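PDB 4ZXM: PGRP domain of peptidoglycan recognition protein 3 from Branchiostoma belcheri tsingtauense, which recognises peptidoglycan and, as an N-acetylmuramoyl-L-alanine amidase, probably cleaves the bond between its glycan chain and stem peptide. Local coordinates for residues A[95-98]-A[99-102]. Residues are numbered along the deposited sequence; the frame is centred on the assembly and turned at random.
Sequences IVSK and SEWG
Ser97 and Glu100 meet where strand 95-96 passes through Ser97 into the short helix 98-101, and backbone hydrogen bonding sets the shape of that turn. Trp101 N donates to Ser97 O at 3.1 Å and adds a weak bond to Lys98 O. At Gly102 the phi turns positive (76°), which suits glycine, and a Schellman motif closes the turn.

Side-chain hydrogen bonds fasten the strand end to this turn. The Glu100 chain, extended beyond CG, reaches back so that OE2 accepts from Ser97 N at 3.0 Å; the N-H points well at the oxygen (161°) but comes from above the carboxylate plane. Ser97 OG and Ser99 OG share a hydrogen bond of 3.1 Å, each hydroxyl lying between its own backbone N and carbonyl carbon (chi1 62° in both).

Packing gathers round the Trp101 side chain. Lys98 CA sits over one face, 3.9 Å from the centroid of the Trp101 five-membered ring, a CH-pi contact, and the Lys98 chain runs alongside the indole. Val96 CG1 packs 4.0 Å from Trp101 CB. A polar atom, Val96 O, lies at the ring edge near CD1. Beyond the turn, Glu100 OE1 and Lys98 NZ form salt bridges with Arg94 and Asp154 respectively, and Trp101 NE1 donates a hydrogen bond to Glu169 O. A leucine in place of Trp101 would probably leave Lys98 CA without its aromatic face and Glu169 O without that donor.

Within the PGRP domain, strand 95-96 forms one border of the mixed sheet, bonded through Val96 to parallel strand 167-169, and Trp101, at the end of helix 98-101, packs against Ser136, Val139 and Gln143 of helix 132-149.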
loop_
_atom_site.group_PDB
_atom_site.type_symbol
_atom_site.label_atom_id
_atom_site.label_comp_id
_atom_site.label_asym_id
_atom_site.label_seq_id
_atom_site.Cartn_x
_atom_site.Cartn_y
_atom_site.Cartn_z
ATOM N N ILE A 95 -6.628 3.425 10.854
ATOM C CA ILE A 95 -6.626 2.345 9.880
ATOM C C ILE A 95 -7.961 1.617 9.882
ATOM O O ILE A 95 -8.441 1.163 10.919
ATOM C CB ILE A 95 -5.526 1.328 10.204
ATOM C CG1 ILE A 95 -4.156 1.963 9.977
ATOM C CG2 ILE A 95 -5.677 0.069 9.356
ATOM C CD1 ILE A 95 -3.039 1.239 10.690
ATOM N N VAL A 96 -8.538 1.495 8.698
ATOM C CA VAL A 96 -9.780 0.792 8.508
ATOM C C VAL A 96 -9.403 -0.674 8.420
ATOM O O VAL A 96 -8.692 -1.070 7.503
ATOM C CB VAL A 96 -10.457 1.235 7.196
ATOM C CG1 VAL A 96 -11.788 0.525 7.007
ATOM C CG2 VAL A 96 -10.634 2.748 7.164
ATOM N N SER A 97 -9.849 -1.476 9.377
ATOM C CA SER A 97 -9.489 -2.896 9.406
ATOM C C SER A 97 -10.245 -3.671 8.334
ATOM O O SER A 97 -11.192 -3.169 7.752
ATOM C CB SER A 97 -9.813 -3.492 10.770
ATOM O OG SER A 97 -11.207 -3.408 11.019
ATOM N N LYS A 98 -9.827 -4.908 8.112
ATOM C CA LYS A 98 -10.486 -5.807 7.167
ATOM C C LYS A 98 -11.998 -5.872 7.399
ATOM O O LYS A 98 -12.791 -5.741 6.462
ATOM C CB LYS A 98 -9.905 -7.211 7.313
ATOM C CG LYS A 98 -8.420 -7.325 6.986
ATOM C CD LYS A 98 -8.151 -7.995 5.653
ATOM C CE LYS A 98 -7.237 -9.195 5.837
ATOM N NZ LYS A 98 -6.929 -9.844 4.534
ATOM N N SER A 99 -12.389 -6.071 8.652
ATOM C CA SER A 99 -13.797 -6.195 8.995
ATOM C C SER A 99 -14.536 -4.902 8.721
ATOM O O SER A 99 -15.679 -4.927 8.281
ATOM C CB SER A 99 -13.958 -6.570 10.459
ATOM O OG SER A 99 -13.411 -5.560 11.281
ATOM N N GLU A 100 -13.879 -3.774 8.965
ATOM C CA GLU A 100 -14.498 -2.465 8.742
ATOM C C GLU A 100 -14.712 -2.115 7.262
ATOM O O GLU A 100 -15.601 -1.336 6.947
ATOM C CB GLU A 100 -13.698 -1.368 9.441
ATOM C CG GLU A 100 -13.740 -1.490 10.959
ATOM C CD GLU A 100 -12.713 -0.629 11.685
ATOM O OE1 GLU A 100 -12.730 -0.635 12.933
ATOM O OE2 GLU A 100 -11.887 0.048 11.035
ATOM N N TRP A 101 -13.908 -2.669 6.353
ATOM C CA TRP A 101 -14.175 -2.490 4.911
ATOM C C TRP A 101 -14.802 -3.726 4.270
ATOM O O TRP A 101 -15.022 -3.764 3.067
ATOM C CB TRP A 101 -12.943 -1.978 4.128
ATOM C CG TRP A 101 -11.676 -2.822 4.109
ATOM C CD1 TRP A 101 -10.563 -2.626 4.866
ATOM C CD2 TRP A 101 -11.371 -3.923 3.232
ATOM N NE1 TRP A 101 -9.600 -3.551 4.547
ATOM C CE2 TRP A 101 -10.071 -4.356 3.544
ATOM C CE3 TRP A 101 -12.077 -4.590 2.223
ATOM C CZ2 TRP A 101 -9.459 -5.421 2.887
ATOM C CZ3 TRP A 101 -11.465 -5.653 1.570
ATOM C CH2 TRP A 101 -10.172 -6.056 1.907
ATOM N N GLY A 102 -15.113 -4.721 5.090
ATOM C CA GLY A 102 -15.855 -5.878 4.636
ATOM C C GLY A 102 -15.011 -6.845 3.838
ATOM O O GLY A 102 -15.515 -7.496 2.927
#